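Local coordinates for flagellar biosynthesis protein FlhF (Bacillus subtilis, PDB 2PX0) that binds GTP as a homodimeric GTPase of the signal recognition particle family and is necessary for building the bacterial flagellum, at residues Ser221-Tyr226 / Phe246-Glu251; Thr119-Lys124 / Phe271-Gln276; Thr52-Ser57 / Ser257-Leu262. All coordinates share one frame; numbering follows the deposited sequence.

Contact 1 (Ser221-Tyr226 / Phe246-Glu251); sequences SATAKY and FTKIDE. With GNP (phosphoaminophosphonic acid-guanylate ester), chain J.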
loop_
_atom_site.group_PDB
_atom_site.type_symbol
_atom_site.label_atom_id
_atom_site.label_comp_id
_atom_site.label_asym_id
_atom_site.label_seq_id
_atom_site.Cartn_x
_atom_site.Cartn_y
_atom_site.Cartn_z
ATOM N N SER A 221 1.020 1.818 -6.171
ATOM C CA SER A 221 1.860 2.416 -5.158
ATOM C C SER A 221 3.251 1.812 -5.092
ATOM O O SER A 221 3.414 0.597 -5.176
ATOM C CB SER A 221 1.208 2.295 -3.803
ATOM O OG SER A 221 2.132 2.652 -2.785
ATOM N N ALA A 222 4.246 2.685 -4.932
ATOM C CA ALA A 222 5.655 2.312 -4.846
ATOM C C ALA A 222 5.974 1.501 -3.582
ATOM O O ALA A 222 7.129 1.163 -3.308
ATOM C CB ALA A 222 6.518 3.577 -4.899
ATOM N N THR A 223 4.949 1.169 -2.817
ATOM C CA THR A 223 5.175 0.412 -1.595
ATOM C C THR A 223 4.836 -1.076 -1.737
ATOM O O THR A 223 5.309 -1.900 -0.965
ATOM C CB THR A 223 4.373 1.025 -0.431
ATOM O OG1 THR A 223 4.627 2.432 -0.370
ATOM C CG2 THR A 223 4.810 0.424 0.872
ATOM N N ALA A 224 4.024 -1.405 -2.737
ATOM C CA ALA A 224 3.623 -2.778 -3.014
ATOM C C ALA A 224 4.794 -3.697 -3.351
ATOM O O ALA A 224 5.852 -3.262 -3.790
ATOM C CB ALA A 224 2.650 -2.796 -4.152
ATOM N N LYS A 225 4.590 -4.986 -3.148
ATOM C CA LYS A 225 5.619 -5.946 -3.446
ATOM C C LYS A 225 5.521 -6.152 -4.949
ATOM O O LYS A 225 4.456 -5.973 -5.537
ATOM C CB LYS A 225 5.353 -7.260 -2.719
ATOM C CG LYS A 225 4.949 -7.119 -1.269
ATOM C CD LYS A 225 5.171 -8.435 -0.535
ATOM C CE LYS A 225 4.180 -8.670 0.590
ATOM N NZ LYS A 225 2.855 -9.047 0.063
ATOM N N TYR A 226 6.635 -6.515 -5.569
ATOM C CA TYR A 226 6.657 -6.743 -7.002
ATOM C C TYR A 226 5.687 -7.845 -7.405
ATOM O O TYR A 226 4.926 -7.704 -8.366
ATOM C CB TYR A 226 8.067 -7.148 -7.459
ATOM C CG TYR A 226 8.090 -7.788 -8.837
ATOM C CD1 TYR A 226 7.837 -7.033 -9.984
ATOM C CD2 TYR A 226 8.308 -9.153 -8.985
ATOM C CE1 TYR A 226 7.800 -7.624 -11.243
ATOM C CE2 TYR A 226 8.270 -9.750 -10.236
ATOM C CZ TYR A 226 8.017 -8.979 -11.362
ATOM O OH TYR A 226 7.989 -9.558 -12.606
ATOM N N PHE A 246 2.917 6.032 -10.175
ATOM C CA PHE A 246 3.488 5.394 -9.011
ATOM C C PHE A 246 3.502 6.405 -7.899
ATOM O O PHE A 246 4.138 7.447 -7.997
ATOM C CB PHE A 246 4.903 4.890 -9.316
ATOM C CG PHE A 246 4.922 3.620 -10.120
ATOM C CD1 PHE A 246 4.601 2.398 -9.528
ATOM C CD2 PHE A 246 5.186 3.648 -11.483
ATOM C CE1 PHE A 246 4.536 1.237 -10.280
ATOM C CE2 PHE A 246 5.123 2.488 -12.235
ATOM C CZ PHE A 246 4.796 1.283 -11.634
ATOM N N THR A 247 2.787 6.086 -6.832
ATOM C CA THR A 247 2.699 6.988 -5.709
ATOM C C THR A 247 3.620 6.613 -4.554
ATOM O O THR A 247 4.243 5.556 -4.544
ATOM C CB THR A 247 1.277 7.021 -5.180
ATOM O OG1 THR A 247 0.965 5.735 -4.636
ATOM C CG2 THR A 247 0.284 7.366 -6.300
ATOM N N LYS A 248 3.710 7.516 -3.590
ATOM C CA LYS A 248 4.484 7.301 -2.387
ATOM C C LYS A 248 5.953 6.920 -2.554
ATOM O O LYS A 248 6.513 6.195 -1.716
ATOM C CB LYS A 248 3.761 6.254 -1.537
ATOM C CG LYS A 248 2.250 6.354 -1.674
ATOM C CD LYS A 248 1.526 5.530 -0.643
ATOM C CE LYS A 248 0.035 5.841 -0.708
ATOM N NZ LYS A 248 -0.746 5.187 0.368
ATOM N N ILE A 249 6.594 7.430 -3.605
ATOM C CA ILE A 249 8.005 7.128 -3.814
ATOM C C ILE A 249 8.797 7.688 -2.646
ATOM O O ILE A 249 9.907 7.247 -2.364
ATOM C CB ILE A 249 8.544 7.724 -5.125
ATOM C CG1 ILE A 249 8.415 9.240 -5.103
ATOM C CG2 ILE A 249 7.796 7.131 -6.320
ATOM C CD1 ILE A 249 8.970 9.905 -6.366
ATOM N N ASP A 250 8.211 8.656 -1.957
ATOM C CA ASP A 250 8.851 9.260 -0.808
ATOM C C ASP A 250 8.573 8.402 0.408
ATOM O O ASP A 250 8.952 8.764 1.518
ATOM C CB ASP A 250 8.261 10.633 -0.541
ATOM C CG ASP A 250 6.836 10.555 -0.003
ATOM O OD1 ASP A 250 5.960 10.039 -0.727
ATOM O OD2 ASP A 250 6.588 11.005 1.144
ATOM N N GLU A 251 7.907 7.270 0.213
ATOM C CA GLU A 251 7.554 6.409 1.337
ATOM C C GLU A 251 8.200 5.027 1.263
ATOM O O GLU A 251 8.202 4.277 2.251
ATOM C CB GLU A 251 6.032 6.276 1.395
ATOM C CG GLU A 251 5.483 5.843 2.729
ATOM C CD GLU A 251 3.989 6.093 2.818
ATOM O OE1 GLU A 251 3.535 7.152 2.339
ATOM O OE2 GLU A 251 3.265 5.244 3.371
HETATM P PG GNP J . -9.390 4.558 -2.446
HETATM O O1G GNP J . -9.684 3.939 -1.124
HETATM O O2G GNP J . -10.516 5.502 -2.922
HETATM O O3G GNP J . -9.061 3.550 -3.488
HETATM N N3B GNP J . -8.058 5.506 -2.052
HETATM P PB GNP J . -7.330 6.454 -3.189
HETATM O O1B GNP J . -6.634 5.649 -4.176
HETATM O O2B GNP J . -8.383 7.418 -3.650
HETATM O O3A GNP J . -6.259 7.141 -2.174
HETATM P PA GNP J . -6.375 8.460 -1.368
HETATM O O1A GNP J . -6.364 9.645 -2.276
HETATM O O2A GNP J . -7.543 8.233 -0.425
HETATM O "O5'" GNP J . -5.088 8.487 -0.576
HETATM C "C5'" GNP J . -4.826 7.463 0.385
HETATM C "C4'" GNP J . -3.696 7.841 1.268
HETATM O "O4'" GNP J . -2.425 7.840 0.706
HETATM C "C3'" GNP J . -3.875 9.250 1.909
HETATM O "O3'" GNP J . -3.642 9.214 3.319
HETATM C "C2'" GNP J . -2.827 10.096 1.195
HETATM O "O2'" GNP J . -2.353 11.174 1.943
HETATM C "C1'" GNP J . -1.777 9.070 0.927
HETATM N N9 GNP J . -0.969 9.459 -0.252
HETATM C C8 GNP J . -1.483 9.608 -1.610
HETATM N N7 GNP J . -0.518 9.964 -2.417
HETATM C C5 GNP J . 0.670 10.047 -1.539
HETATM C C6 GNP J . 2.043 10.396 -1.871
HETATM O O6 GNP J . 2.504 10.691 -2.903
HETATM N N1 GNP J . 2.857 10.348 -0.744
HETATM C C2 GNP J . 2.291 9.994 0.477
HETATM N N2 GNP J . 3.288 9.995 1.504
HETATM N N3 GNP J . 1.109 9.682 0.838
HETATM C C4 GNP J . 0.326 9.730 -0.271
#

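Contact 2 (Thr119-Lys124 / Phe271-Gln276); sequences TTTLAK and FMTNGQ. With MG (magnesium ion), chain I; GNP (phosphoaminophosphonic acid-guanylate ester), chain J.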
loop_
_atom_site.group_PDB
_atom_site.type_symbol
_atom_site.label_atom_id
_atom_site.label_comp_id
_atom_site.label_asym_id
_atom_site.label_seq_id
_atom_site.Cartn_x
_atom_site.Cartn_y
_atom_site.Cartn_z
ATOM N N THR A 119 -7.439 9.564 -5.778
ATOM C CA THR A 119 -8.110 10.832 -5.585
ATOM C C THR A 119 -7.179 12.016 -5.280
ATOM O O THR A 119 -7.317 13.098 -5.861
ATOM C CB THR A 119 -9.148 10.706 -4.477
ATOM O OG1 THR A 119 -9.881 9.490 -4.661
ATOM C CG2 THR A 119 -10.113 11.878 -4.535
ATOM N N THR A 120 -6.244 11.822 -4.358
ATOM C CA THR A 120 -5.339 12.901 -4.023
ATOM C C THR A 120 -4.562 13.256 -5.266
ATOM O O THR A 120 -4.166 14.408 -5.460
ATOM C CB THR A 120 -4.340 12.486 -2.959
ATOM O OG1 THR A 120 -5.038 11.931 -1.838
ATOM C CG2 THR A 120 -3.519 13.692 -2.526
ATOM N N THR A 121 -4.342 12.251 -6.103
ATOM C CA THR A 121 -3.588 12.439 -7.318
ATOM C C THR A 121 -4.443 13.078 -8.384
ATOM O O THR A 121 -4.007 13.983 -9.089
ATOM C CB THR A 121 -3.033 11.106 -7.831
ATOM O OG1 THR A 121 -2.205 10.526 -6.819
ATOM C CG2 THR A 121 -2.178 11.323 -9.083
ATOM N N LEU A 122 -5.666 12.595 -8.511
ATOM C CA LEU A 122 -6.575 13.148 -9.492
ATOM C C LEU A 122 -6.704 14.611 -9.086
ATOM O O LEU A 122 -6.781 15.494 -9.935
ATOM C CB LEU A 122 -7.915 12.414 -9.419
ATOM C CG LEU A 122 -8.949 12.518 -10.544
ATOM C CD1 LEU A 122 -9.912 13.643 -10.251
ATOM C CD2 LEU A 122 -8.258 12.709 -11.885
ATOM N N ALA A 123 -6.658 14.849 -7.775
ATOM C CA ALA A 123 -6.758 16.190 -7.201
ATOM C C ALA A 123 -5.545 17.050 -7.554
ATOM O O ALA A 123 -5.693 18.174 -8.038
ATOM C CB ALA A 123 -6.904 16.096 -5.695
ATOM N N LYS A 124 -4.347 16.538 -7.304
ATOM C CA LYS A 124 -3.152 17.296 -7.637
ATOM C C LYS A 124 -3.214 17.615 -9.127
ATOM O O LYS A 124 -3.052 18.760 -9.546
ATOM C CB LYS A 124 -1.896 16.476 -7.339
ATOM C CG LYS A 124 -1.690 16.191 -5.866
ATOM C CD LYS A 124 -0.419 15.393 -5.615
ATOM C CE LYS A 124 -0.241 15.151 -4.129
ATOM N NZ LYS A 124 0.763 14.106 -3.840
ATOM N N PHE A 271 3.159 9.855 -14.267
ATOM C CA PHE A 271 3.422 10.600 -13.054
ATOM C C PHE A 271 3.939 9.784 -11.861
ATOM O O PHE A 271 3.859 8.553 -11.821
ATOM C CB PHE A 271 2.137 11.324 -12.661
ATOM C CG PHE A 271 1.667 12.288 -13.696
ATOM C CD1 PHE A 271 2.264 13.542 -13.818
ATOM C CD2 PHE A 271 0.686 11.923 -14.610
ATOM C CE1 PHE A 271 1.892 14.408 -14.839
ATOM C CE2 PHE A 271 0.308 12.793 -15.640
ATOM C CZ PHE A 271 0.912 14.026 -15.751
ATOM N N MET A 272 4.489 10.501 -10.893
ATOM C CA MET A 272 4.984 9.913 -9.667
ATOM C C MET A 272 4.657 10.963 -8.611
ATOM O O MET A 272 4.725 12.154 -8.884
ATOM C CB MET A 272 6.496 9.665 -9.721
ATOM C CG MET A 272 6.938 8.519 -10.644
ATOM S SD MET A 272 8.406 7.634 -10.020
ATOM C CE MET A 272 9.472 8.981 -9.746
ATOM N N THR A 273 4.286 10.525 -7.414
ATOM C CA THR A 273 3.935 11.445 -6.344
ATOM C C THR A 273 4.945 11.298 -5.218
ATOM O O THR A 273 5.522 10.231 -5.064
ATOM C CB THR A 273 2.527 11.149 -5.846
ATOM O OG1 THR A 273 2.470 9.803 -5.393
ATOM C CG2 THR A 273 1.523 11.313 -6.969
ATOM N N ASN A 274 5.170 12.364 -4.445
ATOM C CA ASN A 274 6.159 12.315 -3.359
ATOM C C ASN A 274 5.716 12.909 -2.028
ATOM O O ASN A 274 6.553 13.323 -1.232
ATOM C CB ASN A 274 7.464 13.002 -3.795
ATOM C CG ASN A 274 7.229 14.374 -4.421
ATOM O OD1 ASN A 274 6.679 14.490 -5.516
ATOM N ND2 ASN A 274 7.644 15.415 -3.727
ATOM N N GLY A 275 4.408 12.935 -1.779
ATOM C CA GLY A 275 3.903 13.474 -0.529
ATOM C C GLY A 275 2.409 13.719 -0.566
ATOM O O GLY A 275 1.747 13.354 -1.532
ATOM N N GLN A 276 1.871 14.367 0.465
ATOM C CA GLN A 276 0.434 14.610 0.524
ATOM C C GLN A 276 0.018 16.044 0.174
ATOM O O GLN A 276 -1.175 16.320 0.004
ATOM C CB GLN A 276 -0.078 14.231 1.914
ATOM C CG GLN A 276 0.867 13.315 2.645
ATOM C CD GLN A 276 0.292 12.750 3.931
ATOM O OE1 GLN A 276 -0.692 12.017 3.911
ATOM N NE2 GLN A 276 0.912 13.080 5.056
HETATM MG MG MG I . -10.478 7.483 -3.647
HETATM P PG GNP J . -9.390 4.558 -2.446
HETATM O O1G GNP J . -9.684 3.939 -1.124
HETATM O O2G GNP J . -10.516 5.502 -2.922
HETATM O O3G GNP J . -9.061 3.550 -3.488
HETATM N N3B GNP J . -8.058 5.506 -2.052
HETATM P PB GNP J . -7.330 6.454 -3.189
HETATM O O1B GNP J . -6.634 5.649 -4.176
HETATM O O2B GNP J . -8.383 7.418 -3.650
HETATM O O3A GNP J . -6.259 7.141 -2.174
HETATM P PA GNP J . -6.375 8.460 -1.368
HETATM O O1A GNP J . -6.364 9.645 -2.276
HETATM O O2A GNP J . -7.543 8.233 -0.425
HETATM O "O5'" GNP J . -5.088 8.487 -0.576
HETATM C "C5'" GNP J . -4.826 7.463 0.385
HETATM C "C4'" GNP J . -3.696 7.841 1.268
HETATM O "O4'" GNP J . -2.425 7.840 0.706
HETATM C "C3'" GNP J . -3.875 9.250 1.909
HETATM O "O3'" GNP J . -3.642 9.214 3.319
HETATM C "C2'" GNP J . -2.827 10.096 1.195
HETATM O "O2'" GNP J . -2.353 11.174 1.943
HETATM C "C1'" GNP J . -1.777 9.070 0.927
HETATM N N9 GNP J . -0.969 9.459 -0.252
HETATM C C8 GNP J . -1.483 9.608 -1.610
HETATM N N7 GNP J . -0.518 9.964 -2.417
HETATM C C5 GNP J . 0.670 10.047 -1.539
HETATM C C6 GNP J . 2.043 10.396 -1.871
HETATM O O6 GNP J . 2.504 10.691 -2.903
HETATM N N1 GNP J . 2.857 10.348 -0.744
HETATM C C2 GNP J . 2.291 9.994 0.477
HETATM N N2 GNP J . 3.288 9.995 1.504
HETATM N N3 GNP J . 1.109 9.682 0.838
HETATM C C4 GNP J . 0.326 9.730 -0.271
HETATM O O HOH W 1 -10.457 8.236 -1.688
HETATM O O HOH W 2 -12.571 7.568 -3.650
HETATM O O HOH W 3 -10.517 6.782 -5.615
#

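Contact 3 (Thr52-Ser57 / Ser257-Leu262); sequences TGIKES and SVFNIL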
loop_
_atom_site.group_PDB
_atom_site.type_symbol
_atom_site.label_atom_id
_atom_site.label_comp_id
_atom_site.label_asym_id
_atom_site.label_seq_id
_atom_site.Cartn_x
_atom_site.Cartn_y
_atom_site.Cartn_z
ATOM N N THR A 52 19.408 -2.238 -5.039
ATOM C CA THR A 52 18.131 -1.965 -5.697
ATOM C C THR A 52 17.220 -3.175 -5.553
ATOM O O THR A 52 17.684 -4.289 -5.347
ATOM C CB THR A 52 18.331 -1.699 -7.180
ATOM O OG1 THR A 52 18.866 -2.874 -7.798
ATOM C CG2 THR A 52 19.305 -0.555 -7.378
ATOM N N GLY A 53 15.919 -2.967 -5.668
ATOM C CA GLY A 53 15.009 -4.088 -5.526
ATOM C C GLY A 53 15.021 -5.035 -6.708
ATOM O O GLY A 53 14.333 -6.057 -6.686
ATOM N N ILE A 54 15.796 -4.692 -7.736
ATOM C CA ILE A 54 15.917 -5.494 -8.957
ATOM C C ILE A 54 15.892 -6.994 -8.649
ATOM O O ILE A 54 16.520 -7.442 -7.695
ATOM C CB ILE A 54 17.234 -5.137 -9.682
ATOM C CG1 ILE A 54 17.230 -3.658 -10.047
ATOM C CG2 ILE A 54 17.391 -5.932 -10.937
ATOM C CD1 ILE A 54 16.055 -3.257 -10.894
ATOM N N LYS A 55 15.155 -7.769 -9.439
ATOM C CA LYS A 55 15.108 -9.207 -9.206
ATOM C C LYS A 55 16.335 -9.918 -9.775
ATOM O O LYS A 55 16.852 -9.562 -10.832
ATOM C CB LYS A 55 13.817 -9.827 -9.771
ATOM C CG LYS A 55 13.626 -9.773 -11.272
ATOM C CD LYS A 55 12.269 -10.373 -11.631
ATOM C CE LYS A 55 11.933 -10.190 -13.117
ATOM N NZ LYS A 55 10.556 -10.661 -13.502
ATOM N N GLU A 56 16.788 -10.920 -9.029
ATOM C CA GLU A 56 17.949 -11.730 -9.349
ATOM C C GLU A 56 18.255 -11.880 -10.830
ATOM O O GLU A 56 19.310 -11.438 -11.309
ATOM C CB GLU A 56 17.779 -13.109 -8.710
ATOM C CG GLU A 56 18.809 -13.421 -7.640
ATOM C CD GLU A 56 19.075 -12.244 -6.702
ATOM O OE1 GLU A 56 18.119 -11.717 -6.075
ATOM O OE2 GLU A 56 20.256 -11.848 -6.590
ATOM N N SER A 57 17.338 -12.510 -11.553
ATOM C CA SER A 57 17.535 -12.728 -12.978
ATOM C C SER A 57 18.041 -11.498 -13.720
ATOM O O SER A 57 18.869 -11.617 -14.620
ATOM C CB SER A 57 16.238 -13.222 -13.617
ATOM O OG SER A 57 15.100 -12.669 -12.975
ATOM N N SER A 257 11.248 -2.865 -7.406
ATOM C CA SER A 257 9.956 -3.412 -7.783
ATOM C C SER A 257 9.291 -2.616 -8.912
ATOM O O SER A 257 8.703 -3.194 -9.843
ATOM C CB SER A 257 9.039 -3.466 -6.561
ATOM O OG SER A 257 9.006 -2.233 -5.873
ATOM N N VAL A 258 9.382 -1.290 -8.841
ATOM C CA VAL A 258 8.767 -0.459 -9.867
ATOM C C VAL A 258 9.500 -0.684 -11.197
ATOM O O VAL A 258 8.902 -0.627 -12.272
ATOM C CB VAL A 258 8.790 1.041 -9.454
ATOM C CG1 VAL A 258 7.947 1.866 -10.405
ATOM C CG2 VAL A 258 8.258 1.184 -8.044
ATOM N N PHE A 259 10.799 -0.945 -11.125
ATOM C CA PHE A 259 11.571 -1.225 -12.331
ATOM C C PHE A 259 11.088 -2.572 -12.872
ATOM O O PHE A 259 10.634 -2.681 -14.018
ATOM C CB PHE A 259 13.059 -1.296 -11.994
ATOM C CG PHE A 259 13.931 -1.617 -13.167
ATOM C CD1 PHE A 259 14.154 -2.930 -13.537
ATOM C CD2 PHE A 259 14.534 -0.604 -13.899
ATOM C CE1 PHE A 259 14.972 -3.240 -14.621
ATOM C CE2 PHE A 259 15.351 -0.903 -14.980
ATOM C CZ PHE A 259 15.572 -2.225 -15.344
ATOM N N ASN A 260 11.181 -3.592 -12.024
ATOM C CA ASN A 260 10.726 -4.929 -12.381
ATOM C C ASN A 260 9.421 -4.889 -13.195
ATOM O O ASN A 260 9.291 -5.566 -14.215
ATOM C CB ASN A 260 10.488 -5.755 -11.117
ATOM C CG ASN A 260 11.755 -6.010 -10.327
ATOM O OD1 ASN A 260 12.760 -6.500 -10.860
ATOM N ND2 ASN A 260 11.711 -5.693 -9.038
ATOM N N ILE A 261 8.457 -4.096 -12.726
ATOM C CA ILE A 261 7.163 -3.978 -13.384
ATOM C C ILE A 261 7.259 -3.314 -14.734
ATOM O O ILE A 261 6.549 -3.685 -15.681
ATOM C CB ILE A 261 6.160 -3.168 -12.536
ATOM C CG1 ILE A 261 5.674 -4.001 -11.355
ATOM C CG2 ILE A 261 4.971 -2.781 -13.370
ATOM C CD1 ILE A 261 5.003 -5.280 -11.760
ATOM N N LEU A 262 8.125 -2.315 -14.818
ATOM C CA LEU A 262 8.286 -1.588 -16.059
ATOM C C LEU A 262 9.074 -2.390 -17.072
ATOM O O LEU A 262 8.725 -2.400 -18.251
ATOM C CB LEU A 262 8.971 -0.250 -15.804
ATOM C CG LEU A 262 8.113 0.842 -15.185
ATOM C CD1 LEU A 262 9.000 2.007 -14.725
ATOM C CD2 LEU A 262 7.090 1.295 -16.208
#

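Contact 1 (Ser221-Tyr226 / Phe246-Glu251)
S221 and T247 pair as neighbours at the ends of two parallel strands, and the backbone N of A222 closes the pair on T247 O at 2.9 Å. K248 then turns its side chain past the loop. Its CB faces T223 OG1 at 4.1 Å; CG runs by S221 OG and C5 of the guanine. CD comes closest to S221 OG, at 3.6 Å, and CE reaches the ribose oxygen O4' at 3.5 Å. The NZ is less surely placed: it lies at the same ribose oxygen, but its stronger partner is T114 of the second subunit. S221 OG is itself held in an ST turn, accepting from T223 N at 3.2 Å, so this hydroxyl, fixed by the turn, lies beside the lysine's methylenes. A222 CB packs on I249 CG2 at 4.0 Å. At the base, D250 OD1 accepts from guanine N1 at 3.1 Å, as expected of the aspartate in the TKxD guanine-specificity motif that T247-D250 form. The contact joins strands 214-221 and 243-247 at their C-terminal ends; T247 OG1 binds A116 O of the P-loop, and helix 226-232 starts just beyond the turn.

Contact 2 (Thr119-Lys124 / Phe271-Gln276)
The backbones of helix 118-132 and the segment 271-276 stay well apart, T120 CA and Q276 CA being 7.5 Å from each other, so that side chains and the nucleotide bridge them. K124 does most of this: its chain is extended beyond CG and carries NZ to G275 O, a hydrogen bond of 2.6 Å. The ammonium sits above the plane of that carbonyl, 36° out of it, and also donates to D281 O. One turn back, T121 OG1 meets T273 CG2 at 3.8 Å, the two side chains crossing at about a right angle. Around this bridge the guanine is read by G275 N, which donates to O6 at 3.2 Å. T119, at the end of the P-loop (Walker A motif), binds the magnesium ion through OG1 at 2.3 Å, and T120 grips the alpha-phosphate oxygen O1A with N and OG1, at 3.0 Å and 2.7 Å. A methionine in place of K124 would probably leave the carbonyls of G275 and D281 without their shared donor and the guanine-binding loop less firmly tied to the helix. The N-terminal end of helix 118-132 thus serves the magnesium ion and phosphates, while its lysine, bonded to two backbone oxygens, ties the guanine loop to it.

Contact 3 (Thr52-Ser57 / Ser257-Leu262)
N260 meets the backbone of K55, and I54 meets F259, where the segment 52-57, a loop running into helix 56-71, lies against helix 256-263. N260 stands at the centre. Its CG is anti to the carbonyl carbon (chi1 -65°), which sends the amide out of the helix toward the loop, and OD1 accepts the backbone N-H of K55 at 3.1 Å. The donor lies in the carbonyl plane, on a lone pair of OD1, with a C=O...N angle of 127°. The same oxygen has K55 CG beside it at 3.4 Å, so the start of the lysine side chain crosses the amide at a slant as the backbone binds it. The other branch, ND2, faces G53 O at 3.5 Å. I54 makes the apolar half. Its CD1 comes obliquely onto the ring of F259, 3.3 Å from F259 CD1 and 3.5 Å from F259 CG, with F259 CB also close by at 3.7 Å. The phenylalanine ring is placed for this by its own first torsion, CG anti to the backbone N (chi1 178°), and beyond the isoleucine it packs on F290 and L294 of helix 287-294 and on L93. The far end of K55 leaves the contact: NZ forms a salt bridge with E264 and a hydrogen bond with Y226 OH. S257, whose backbone N lies 4.4 Å from G53 CA, spends its hydroxyl on K225 of the second subunit. The contact joins the N domain to the GTPase domain, as the N and G domains lie against each other in the SRP GTPases. Its chemistry is mixed: a directed amide-to-backbone bond and an apolar contact lie side by side, so the interdomain seam combines polar and apolar packing.

In the fold
Contacts 1 and 2 lie 12 Å apart between centres and share the parallel sheet, since strands 243-247 and 271-272 are neighbours in it; both also line the nucleotide. Contact 3 is 13 Å from contact 1 and 23 Å from contact 2, on the N-domain side. It touches contact 1 through Y226, whose OH meets K55 NZ, and through F246 against V258. Along the chain the order is 52-57, 119-124, 221-226, 246-251, 257-262 and 271-276, so contacts 2 and 3 interleave and contact 1 lies within both spans. Together the three span from the GTP site across the sheet to the N-domain interface.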